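Local coordinates for PrgA (Enterococcus faecalis, PDB 6Z9K), which provides surface exclusion that protects the cell against unwanted conjugation, the part described here being its CAP domain, which binds a magnesium ion, at residues I16-D27 with L175-L186; T81-K90 with V233-E241. All blocks are in the same frame, centred on the assembly; numbering follows the deposited sequence.

Interaction 1: I16-D27 with L175-L186; sequences INLPPKFSADYD and LFDDGRLGYSHL
Phe176 drives the edge of its ring against the face of Phe22, an offset edge-to-face pair with centroids 5.2 Å apart and planes at 67°. Phe176 CE1 makes the approach, and Pro19 CD packs beside the same carbon. Farther round, at the edge of the ring, Ile16 CG2 lies 3.5 Å from Phe176 CE2, and Leu18 CD2 reaches Phe176 CZ. A large flat ring suits this place, touching four apolar side chains at once.

The second half of the contact is built on tyrosines. Asp27 CB sits over one face of Tyr183, 3.5 Å from the ring centroid, a CH-pi contact, while Gly179 CA lies against the opposite face. Asp27 CG stands between backbone N and carbonyl carbon (chi1 56°), leaving CB on the ring while OD1 hydrogen-bonds His187 NE2. Leu186 touches two rings obliquely, CD2 3.6 Å from Tyr26 CE2 and CD1 against Phe22 CZ. Tyr26 OH accepts from a water (2.9 Å to its O) that in turn takes the N-H of Asp178, and both tyrosine hydroxyls bond Glu39. Within 175-186, Asp178 OD1 accepts from ND1 of the magnesium ligand His185 at 2.6 Å, through its syn lone pair, and probably helps position the imidazole.

The N-terminal segment packs over the junction of helices 160-176 and 184-189 in the CAP domain, beside the metal site, with helix 32-45 on Pro19, Phe176 and Tyr183 and helix 70-90 on Leu18 and Phe22.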
loop_
_atom_site.group_PDB
_atom_site.type_symbol
_atom_site.label_atom_id
_atom_site.label_comp_id
_atom_site.label_asym_id
_atom_site.label_seq_id
_atom_site.Cartn_x
_atom_site.Cartn_y
_atom_site.Cartn_z
ATOM N N ILE A 16 1.257 4.940 11.197
ATOM C CA ILE A 16 2.537 5.560 10.814
ATOM C C ILE A 16 2.699 6.858 11.584
ATOM O O ILE A 16 1.769 7.707 11.595
ATOM C CB ILE A 16 2.622 5.719 9.288
ATOM C CG1 ILE A 16 2.565 4.329 8.644
ATOM C CG2 ILE A 16 3.897 6.450 8.902
ATOM C CD1 ILE A 16 2.219 4.394 7.211
ATOM N N ASN A 17 3.852 7.037 12.165
ATOM C CA ASN A 17 4.094 8.253 12.993
ATOM C C ASN A 17 4.591 9.384 12.099
ATOM O O ASN A 17 5.633 9.209 11.437
ATOM C CB ASN A 17 5.110 7.941 14.075
ATOM C CG ASN A 17 4.633 6.830 14.983
ATOM O OD1 ASN A 17 3.537 6.944 15.536
ATOM N ND2 ASN A 17 5.410 5.755 15.086
ATOM N N LEU A 18 3.840 10.481 12.007
ATOM C CA LEU A 18 4.220 11.539 11.060
ATOM C C LEU A 18 5.173 12.474 11.767
ATOM O O LEU A 18 4.990 12.858 12.924
ATOM C CB LEU A 18 3.016 12.311 10.528
ATOM C CG LEU A 18 1.983 11.459 9.811
ATOM C CD1 LEU A 18 0.875 12.334 9.255
ATOM C CD2 LEU A 18 2.609 10.619 8.725
ATOM N N PRO A 19 6.207 12.924 11.049
ATOM C CA PRO A 19 7.155 13.893 11.597
ATOM C C PRO A 19 6.619 15.305 11.457
ATOM O O PRO A 19 5.728 15.572 10.634
ATOM C CB PRO A 19 8.357 13.725 10.667
ATOM C CG PRO A 19 7.736 13.385 9.345
ATOM C CD PRO A 19 6.568 12.480 9.693
ATOM N N PRO A 20 7.162 16.269 12.223
ATOM C CA PRO A 20 6.842 17.669 11.979
ATOM C C PRO A 20 7.190 18.098 10.561
ATOM O O PRO A 20 8.157 17.573 9.980
ATOM C CB PRO A 20 7.713 18.425 13.001
ATOM C CG PRO A 20 8.062 17.397 14.047
ATOM C CD PRO A 20 8.181 16.096 13.261
ATOM N N LYS A 21 6.365 18.975 9.997
ATOM C CA LYS A 21 6.531 19.570 8.655
ATOM C C LYS A 21 6.229 18.578 7.555
ATOM O O LYS A 21 6.380 18.927 6.397
ATOM C CB LYS A 21 7.931 20.151 8.439
ATOM C CG LYS A 21 8.336 21.112 9.525
ATOM C CD LYS A 21 9.606 21.799 9.149
ATOM C CE LYS A 21 10.223 22.482 10.324
ATOM N NZ LYS A 21 11.509 23.136 9.991
ATOM N N PHE A 22 5.590 17.460 7.858
ATOM C CA PHE A 22 5.170 16.526 6.797
ATOM C C PHE A 22 4.056 17.127 5.946
ATOM O O PHE A 22 3.192 17.835 6.467
ATOM C CB PHE A 22 4.747 15.188 7.398
ATOM C CG PHE A 22 4.553 14.113 6.345
ATOM C CD1 PHE A 22 5.627 13.644 5.602
ATOM C CD2 PHE A 22 3.308 13.564 6.088
ATOM C CE1 PHE A 22 5.464 12.628 4.665
ATOM C CE2 PHE A 22 3.139 12.607 5.094
ATOM C CZ PHE A 22 4.224 12.116 4.430
ATOM N N SER A 23 4.112 16.869 4.639
ATOM C CA SER A 23 3.064 17.243 3.665
ATOM C C SER A 23 3.235 16.359 2.444
ATOM O O SER A 23 4.274 15.687 2.357
ATOM C CB SER A 23 3.146 18.693 3.278
ATOM O OG SER A 23 4.307 18.919 2.505
ATOM N N ALA A 24 2.224 16.323 1.592
ATOM C CA ALA A 24 2.229 15.463 0.401
ATOM C C ALA A 24 3.309 15.946 -0.583
ATOM O O ALA A 24 3.681 15.155 -1.450
ATOM C CB ALA A 24 0.852 15.467 -0.211
ATOM N N ASP A 25 3.864 17.137 -0.372
ATOM C CA ASP A 25 4.842 17.718 -1.331
ATOM C C ASP A 25 6.021 18.279 -0.547
ATOM O O ASP A 25 6.625 19.287 -0.985
ATOM C CB ASP A 25 4.153 18.755 -2.222
ATOM C CG ASP A 25 3.445 19.863 -1.491
ATOM O OD1 ASP A 25 3.377 19.770 -0.256
ATOM O OD2 ASP A 25 3.015 20.856 -2.167
ATOM N N TYR A 26 6.397 17.640 0.554
ATOM C CA TYR A 26 7.473 18.175 1.424
ATOM C C TYR A 26 8.780 18.311 0.612
ATOM O O TYR A 26 9.650 19.128 0.978
ATOM C CB TYR A 26 7.639 17.327 2.684
ATOM C CG TYR A 26 8.347 15.995 2.535
ATOM C CD1 TYR A 26 9.735 15.917 2.452
ATOM C CD2 TYR A 26 7.626 14.819 2.596
ATOM C CE1 TYR A 26 10.382 14.697 2.347
ATOM C CE2 TYR A 26 8.266 13.589 2.473
ATOM C CZ TYR A 26 9.646 13.533 2.372
ATOM O OH TYR A 26 10.289 12.317 2.307
ATOM N N ASP A 27 8.947 17.471 -0.417
ATOM C CA ASP A 27 10.204 17.466 -1.216
ATOM C C ASP A 27 10.418 18.808 -1.934
ATOM O O ASP A 27 11.603 19.123 -2.286
ATOM C CB ASP A 27 10.199 16.274 -2.193
ATOM C CG ASP A 27 8.975 16.292 -3.071
ATOM O OD1 ASP A 27 7.862 16.109 -2.542
ATOM O OD2 ASP A 27 9.154 16.418 -4.309
ATOM N N LEU A 175 6.733 6.913 1.959
ATOM C CA LEU A 175 6.357 8.248 2.501
ATOM C C LEU A 175 7.599 9.040 2.925
ATOM O O LEU A 175 7.520 10.275 2.847
ATOM C CB LEU A 175 5.429 8.052 3.692
ATOM C CG LEU A 175 4.098 7.423 3.356
ATOM C CD1 LEU A 175 3.350 7.064 4.633
ATOM C CD2 LEU A 175 3.244 8.341 2.532
ATOM N N PHE A 176 8.664 8.418 3.418
ATOM C CA PHE A 176 9.761 9.162 4.086
ATOM C C PHE A 176 11.147 8.915 3.500
ATOM O O PHE A 176 12.088 9.524 4.013
ATOM C CB PHE A 176 9.782 8.862 5.586
ATOM C CG PHE A 176 8.457 8.988 6.254
ATOM C CD1 PHE A 176 7.732 10.181 6.203
ATOM C CD2 PHE A 176 7.979 7.957 7.033
ATOM C CE1 PHE A 176 6.506 10.280 6.839
ATOM C CE2 PHE A 176 6.756 8.065 7.654
ATOM C CZ PHE A 176 6.023 9.226 7.584
ATOM N N ASP A 177 11.303 8.024 2.508
ATOM C CA ASP A 177 12.657 7.713 2.007
ATOM C C ASP A 177 12.598 7.517 0.508
ATOM O O ASP A 177 13.314 6.645 0.011
ATOM C CB ASP A 177 13.253 6.521 2.743
ATOM C CG ASP A 177 14.731 6.395 2.503
ATOM O OD1 ASP A 177 15.360 7.440 2.204
ATOM O OD2 ASP A 177 15.217 5.267 2.622
ATOM N N ASP A 178 11.798 8.326 -0.189
ATOM C CA ASP A 178 11.525 8.113 -1.636
ATOM C C ASP A 178 12.373 9.033 -2.510
ATOM O O ASP A 178 12.049 9.162 -3.649
ATOM C CB ASP A 178 10.059 8.375 -1.934
ATOM C CG ASP A 178 9.491 7.693 -3.127
ATOM O OD1 ASP A 178 9.968 6.553 -3.392
ATOM O OD2 ASP A 178 8.581 8.276 -3.765
ATOM N N GLY A 179 13.407 9.668 -1.993
ATOM C CA GLY A 179 14.120 10.738 -2.732
ATOM C C GLY A 179 14.984 10.172 -3.846
ATOM O O GLY A 179 15.222 10.900 -4.818
ATOM N N ARG A 180 15.430 8.923 -3.749
ATOM C CA ARG A 180 16.271 8.344 -4.834
ATOM C C ARG A 180 15.382 7.919 -6.013
ATOM O O ARG A 180 15.923 7.547 -7.065
ATOM C CB ARG A 180 17.182 7.268 -4.250
ATOM C CG ARG A 180 18.210 7.819 -3.267
ATOM C CD ARG A 180 19.022 6.750 -2.525
ATOM N NE ARG A 180 18.148 5.784 -1.847
ATOM C CZ ARG A 180 17.488 6.011 -0.698
ATOM N NH1 ARG A 180 16.679 5.079 -0.216
ATOM N NH2 ARG A 180 17.608 7.175 -0.060
ATOM N N LEU A 181 14.069 8.092 -5.910
ATOM C CA LEU A 181 13.071 7.678 -6.935
ATOM C C LEU A 181 12.210 8.897 -7.293
ATOM O O LEU A 181 11.010 8.732 -7.768
ATOM C CB LEU A 181 12.265 6.520 -6.336
ATOM C CG LEU A 181 13.043 5.214 -6.116
ATOM C CD1 LEU A 181 12.238 4.248 -5.263
ATOM C CD2 LEU A 181 13.428 4.571 -7.447
ATOM N N GLY A 182 12.762 10.074 -6.978
ATOM C CA GLY A 182 12.183 11.392 -7.262
ATOM C C GLY A 182 10.846 11.619 -6.596
ATOM O O GLY A 182 10.016 12.312 -7.179
ATOM N N TYR A 183 10.600 10.974 -5.453
ATOM C CA TYR A 183 9.331 11.129 -4.703
ATOM C C TYR A 183 8.096 10.770 -5.516
ATOM O O TYR A 183 7.025 11.177 -5.106
ATOM C CB TYR A 183 9.287 12.569 -4.178
ATOM C CG TYR A 183 10.412 12.847 -3.207
ATOM C CD1 TYR A 183 10.360 12.342 -1.921
ATOM C CD2 TYR A 183 11.543 13.540 -3.578
ATOM C CE1 TYR A 183 11.388 12.531 -1.017
ATOM C CE2 TYR A 183 12.576 13.764 -2.670
ATOM C CZ TYR A 183 12.498 13.256 -1.381
ATOM O OH TYR A 183 13.535 13.426 -0.503
ATOM N N SER A 184 8.204 9.912 -6.541
ATOM C CA SER A 184 6.997 9.491 -7.299
ATOM C C SER A 184 6.023 8.742 -6.390
ATOM O O SER A 184 4.782 8.867 -6.570
ATOM C CB SER A 184 7.385 8.674 -8.494
ATOM O OG SER A 184 8.167 7.606 -8.058
ATOM N N HIS A 185 6.518 7.914 -5.479
ATOM C CA HIS A 185 5.605 7.096 -4.630
ATOM C C HIS A 185 4.957 7.930 -3.526
ATOM O O HIS A 185 3.754 7.787 -3.261
ATOM C CB HIS A 185 6.351 5.970 -3.936
ATOM C CG HIS A 185 7.082 5.138 -4.916
ATOM N ND1 HIS A 185 8.434 5.297 -5.143
ATOM C CD2 HIS A 185 6.633 4.253 -5.822
ATOM C CE1 HIS A 185 8.803 4.487 -6.138
ATOM N NE2 HIS A 185 7.717 3.819 -6.575
ATOM N N LEU A 186 5.739 8.792 -2.910
ATOM C CA LEU A 186 5.148 9.798 -1.981
ATOM C C LEU A 186 3.968 10.498 -2.672
ATOM O O LEU A 186 2.835 10.570 -2.083
ATOM C CB LEU A 186 6.207 10.793 -1.530
ATOM C CG LEU A 186 5.647 12.016 -0.811
ATOM C CD1 LEU A 186 5.183 11.642 0.571
ATOM C CD2 LEU A 186 6.693 13.118 -0.742
HETATM O O HOH W 1 9.485 10.158 0.609
#

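Interaction 2: T81-K90 with V233-E241; sequences TELLNDVRKK and VASMKSKEE
Lys90 NZ forms a salt bridge with Glu240 OE1 at 2.9 Å, approaching from above the carboxylate plane, and Asn85 ND2 gives a nearly straight hydrogen bond (2.7 Å, 167°) to Ala234 O. The amide of Asn85 is well used: ND2 meets a lone pair of the carbonyl in its plane, while OD1 accepts from Leu96 N, so the group is fixed in rotation. Lys90, extended beyond CG, reaches Glu240 from the end of its helix; Asp86 OD2 is a second, long partner of the ammonium group.

Ser238 and Glu241 form a capping box at the start of helix 239-245. Ser238 suits the N-cap because its short hydroxyl accepts from Glu241 N (2.9 Å to OG), and Glu241 OE1 takes the N-H of Ser238. Ser238 CB lies 3.5 Å from Asp86 OD1.

Waters bridge the segments, one between backbone atoms (Glu82 O and Met236 N) and two from carboxylates to backbone N-H groups (Glu82 OE2 to Ser235 N, Asp86 OD2 to Lys239 N).

Packing completes the contact where the chain, leaving strand 232-233, crosses helix 70-90 of the CAP domain, away from the metal site. Ala234 CB rests 3.7 Å from Thr81 CG2, a small apolar group suiting a buried place. Met236, its CG between backbone N and carbonyl carbon (chi1 70°), lays SD 3.8 Å from Glu82 O and near Leu83 CD2.

Polar and water-mediated links thus combine with substantial apolar packing, the ion pair exposed and the Asn85 side-chain hydrogen bond buried; the negative charge of Asp86 would probably help hold Lys90 in place.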
loop_
_atom_site.group_PDB
_atom_site.type_symbol
_atom_site.label_atom_id
_atom_site.label_comp_id
_atom_site.label_asym_id
_atom_site.label_seq_id
_atom_site.Cartn_x
_atom_site.Cartn_y
_atom_site.Cartn_z
ATOM N N THR A 81 -5.071 -0.178 3.502
ATOM C CA THR A 81 -5.880 1.031 3.266
ATOM C C THR A 81 -6.060 1.744 4.600
ATOM O O THR A 81 -6.082 2.994 4.639
ATOM C CB THR A 81 -7.168 0.698 2.517
ATOM O OG1 THR A 81 -6.845 -0.004 1.297
ATOM C CG2 THR A 81 -7.877 1.977 2.147
ATOM N N GLU A 82 -6.213 1.018 5.684
ATOM C CA GLU A 82 -6.334 1.671 7.020
ATOM C C GLU A 82 -5.073 2.470 7.288
ATOM O O GLU A 82 -5.169 3.618 7.779
ATOM C CB GLU A 82 -6.531 0.616 8.098
ATOM C CG GLU A 82 -7.960 0.084 8.185
ATOM C CD GLU A 82 -8.144 -1.028 9.193
ATOM O OE1 GLU A 82 -7.137 -1.511 9.727
ATOM O OE2 GLU A 82 -9.309 -1.417 9.413
ATOM N N LEU A 83 -3.898 1.867 7.065
ATOM C CA LEU A 83 -2.659 2.608 7.360
ATOM C C LEU A 83 -2.574 3.861 6.486
ATOM O O LEU A 83 -2.202 4.950 7.014
ATOM C CB LEU A 83 -1.431 1.731 7.101
ATOM C CG LEU A 83 -1.329 0.517 8.005
ATOM C CD1 LEU A 83 -0.033 -0.269 7.690
ATOM C CD2 LEU A 83 -1.404 0.881 9.463
ATOM N N LEU A 84 -2.837 3.737 5.203
ATOM C CA LEU A 84 -2.691 4.884 4.296
ATOM C C LEU A 84 -3.763 5.940 4.583
ATOM O O LEU A 84 -3.443 7.141 4.540
ATOM C CB LEU A 84 -2.709 4.403 2.851
ATOM C CG LEU A 84 -2.456 5.483 1.824
ATOM C CD1 LEU A 84 -1.119 6.213 2.056
ATOM C CD2 LEU A 84 -2.490 4.873 0.417
ATOM N N ASN A 85 -4.980 5.527 4.837
ATOM C CA ASN A 85 -6.095 6.468 5.116
ATOM C C ASN A 85 -5.789 7.248 6.400
ATOM O O ASN A 85 -6.212 8.412 6.494
ATOM C CB ASN A 85 -7.450 5.799 5.262
ATOM C CG ASN A 85 -8.131 5.563 3.934
ATOM O OD1 ASN A 85 -7.741 6.218 2.959
ATOM N ND2 ASN A 85 -9.194 4.745 3.943
ATOM N N ASP A 86 -5.113 6.645 7.357
ATOM C CA ASP A 86 -4.765 7.351 8.613
ATOM C C ASP A 86 -3.916 8.572 8.225
ATOM O O ASP A 86 -4.169 9.663 8.722
ATOM C CB ASP A 86 -4.142 6.368 9.586
ATOM C CG ASP A 86 -3.651 6.982 10.885
ATOM O OD1 ASP A 86 -4.497 7.489 11.601
ATOM O OD2 ASP A 86 -2.426 6.941 11.149
ATOM N N VAL A 87 -2.925 8.395 7.365
ATOM C CA VAL A 87 -2.040 9.494 6.932
ATOM C C VAL A 87 -2.871 10.453 6.085
ATOM O O VAL A 87 -2.840 11.663 6.272
ATOM C CB VAL A 87 -0.856 8.919 6.148
ATOM C CG1 VAL A 87 0.014 9.981 5.544
ATOM C CG2 VAL A 87 -0.048 8.001 7.034
ATOM N N ARG A 88 -3.637 9.923 5.128
ATOM C CA ARG A 88 -4.393 10.791 4.188
ATOM C C ARG A 88 -5.381 11.663 4.973
ATOM O O ARG A 88 -5.477 12.890 4.665
ATOM C CB ARG A 88 -5.092 9.927 3.146
ATOM C CG ARG A 88 -4.106 9.374 2.133
ATOM C CD ARG A 88 -4.759 8.540 1.059
ATOM N NE ARG A 88 -5.673 9.286 0.196
ATOM C CZ ARG A 88 -5.368 9.887 -0.940
ATOM N NH1 ARG A 88 -4.179 9.754 -1.510
ATOM N NH2 ARG A 88 -6.287 10.619 -1.531
ATOM N N LYS A 89 -6.067 11.107 5.974
ATOM C CA LYS A 89 -7.049 11.863 6.764
ATOM C C LYS A 89 -6.295 12.976 7.523
ATOM O O LYS A 89 -6.801 14.146 7.570
ATOM C CB LYS A 89 -7.802 10.954 7.734
ATOM C CG LYS A 89 -8.895 11.691 8.506
ATOM C CD LYS A 89 -9.748 10.750 9.280
ATOM C CE LYS A 89 -11.000 11.433 9.784
ATOM N NZ LYS A 89 -11.717 10.558 10.748
ATOM N N LYS A 90 -5.114 12.705 8.044
ATOM C CA LYS A 90 -4.394 13.770 8.804
ATOM C C LYS A 90 -4.064 14.921 7.857
ATOM O O LYS A 90 -4.051 16.072 8.321
ATOM C CB LYS A 90 -3.138 13.216 9.459
ATOM C CG LYS A 90 -3.476 12.333 10.656
ATOM C CD LYS A 90 -2.294 11.630 11.245
ATOM C CE LYS A 90 -2.646 10.859 12.513
ATOM N NZ LYS A 90 -1.435 10.166 13.035
ATOM N N VAL A 233 -15.145 2.487 2.921
ATOM C CA VAL A 233 -13.965 3.251 3.387
ATOM C C VAL A 233 -13.322 2.524 4.576
ATOM O O VAL A 233 -14.047 2.237 5.580
ATOM C CB VAL A 233 -14.343 4.706 3.716
ATOM C CG1 VAL A 233 -13.152 5.450 4.260
ATOM C CG2 VAL A 233 -14.894 5.422 2.505
ATOM N N ALA A 234 -12.023 2.229 4.479
ATOM C CA ALA A 234 -11.255 1.510 5.509
ATOM C C ALA A 234 -10.783 2.569 6.508
ATOM O O ALA A 234 -10.202 3.527 6.116
ATOM C CB ALA A 234 -10.085 0.790 4.893
ATOM N N SER A 235 -11.136 2.438 7.756
ATOM C CA SER A 235 -10.803 3.466 8.777
ATOM C C SER A 235 -10.445 2.772 10.087
ATOM O O SER A 235 -11.256 1.964 10.557
ATOM C CB SER A 235 -11.975 4.393 8.949
ATOM O OG SER A 235 -11.673 5.375 9.931
ATOM N N MET A 236 -9.280 3.060 10.637
ATOM C CA MET A 236 -8.890 2.605 11.995
ATOM C C MET A 236 -8.896 3.835 12.910
ATOM O O MET A 236 -8.636 4.926 12.417
ATOM C CB MET A 236 -7.493 1.966 11.977
ATOM C CG MET A 236 -6.395 2.970 11.729
ATOM S SD MET A 236 -4.757 2.334 11.333
ATOM C CE MET A 236 -4.689 0.859 12.313
ATOM N N LYS A 237 -9.108 3.669 14.223
ATOM C CA LYS A 237 -8.992 4.817 15.169
ATOM C C LYS A 237 -7.537 5.267 15.162
ATOM O O LYS A 237 -6.678 4.383 15.134
ATOM C CB LYS A 237 -9.469 4.433 16.570
ATOM C CG LYS A 237 -10.910 4.818 16.881
ATOM C CD LYS A 237 -11.024 5.834 18.016
ATOM C CE LYS A 237 -12.399 6.456 18.155
ATOM N NZ LYS A 237 -13.283 5.656 19.040
ATOM N N SER A 238 -7.266 6.569 15.093
ATOM C CA SER A 238 -5.891 7.103 15.104
ATOM C C SER A 238 -5.316 6.919 16.509
ATOM O O SER A 238 -6.101 6.802 17.457
ATOM C CB SER A 238 -5.795 8.541 14.659
ATOM O OG SER A 238 -6.221 9.442 15.682
ATOM N N LYS A 239 -3.993 6.868 16.625
ATOM C CA LYS A 239 -3.339 6.821 17.955
ATOM C C LYS A 239 -3.749 8.040 18.771
ATOM O O LYS A 239 -4.011 7.903 19.998
ATOM C CB LYS A 239 -1.829 6.795 17.781
ATOM C CG LYS A 239 -1.272 5.407 17.561
ATOM C CD LYS A 239 0.169 5.308 18.047
ATOM C CE LYS A 239 1.115 5.468 16.900
ATOM N NZ LYS A 239 2.465 5.080 17.322
ATOM N N GLU A 240 -3.815 9.187 18.112
ATOM C CA GLU A 240 -4.138 10.489 18.744
ATOM C C GLU A 240 -5.573 10.477 19.289
ATOM O O GLU A 240 -5.761 10.912 20.467
ATOM C CB GLU A 240 -3.849 11.620 17.744
ATOM C CG GLU A 240 -2.369 11.805 17.453
ATOM C CD GLU A 240 -1.767 10.880 16.390
ATOM O OE1 GLU A 240 -2.525 10.188 15.713
ATOM O OE2 GLU A 240 -0.522 10.829 16.271
ATOM N N GLU A 241 -6.537 9.946 18.522
ATOM C CA GLU A 241 -7.934 9.705 18.986
ATOM C C GLU A 241 -7.923 8.791 20.216
ATOM O O GLU A 241 -8.606 9.144 21.188
ATOM C CB GLU A 241 -8.814 9.088 17.898
ATOM C CG GLU A 241 -9.328 10.106 16.882
ATOM C CD GLU A 241 -9.555 9.576 15.468
ATOM O OE1 GLU A 241 -9.638 8.318 15.297
ATOM O OE2 GLU A 241 -9.631 10.423 14.525
HETATM O O HOH W 2 -7.573 4.625 8.870
HETATM O O HOH W 3 -11.637 -0.489 8.265
HETATM O O HOH W 4 -10.380 -0.805 12.167
HETATM O O HOH W 5 -2.495 6.990 13.978
HETATM O O HOH W 6 -7.183 7.045 11.359
#

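From the N terminus, residues 16-27 come first, then 81-90 on helix 70-90, then 175-186, and last 233-241. Interaction 1 closes a largely helical loop when the chain returns at 175-186; interaction 2 closes another, from helix 70-90 to the C-terminal segment. Their segments alternate, so the two loops cross rather than nest. Interaction 1 ties the N-terminal segment to helices 160-176 and 184-189, the latter carrying the magnesium ligand His185, whereas interaction 2 binds the C-terminal segment to helix 70-90. They meet directly: Asn17 OD1 bonds Lys239 NZ, Leu18 packs on Val87 and Lys90, and Phe22 on Val87, making helix 70-90 a shared wall.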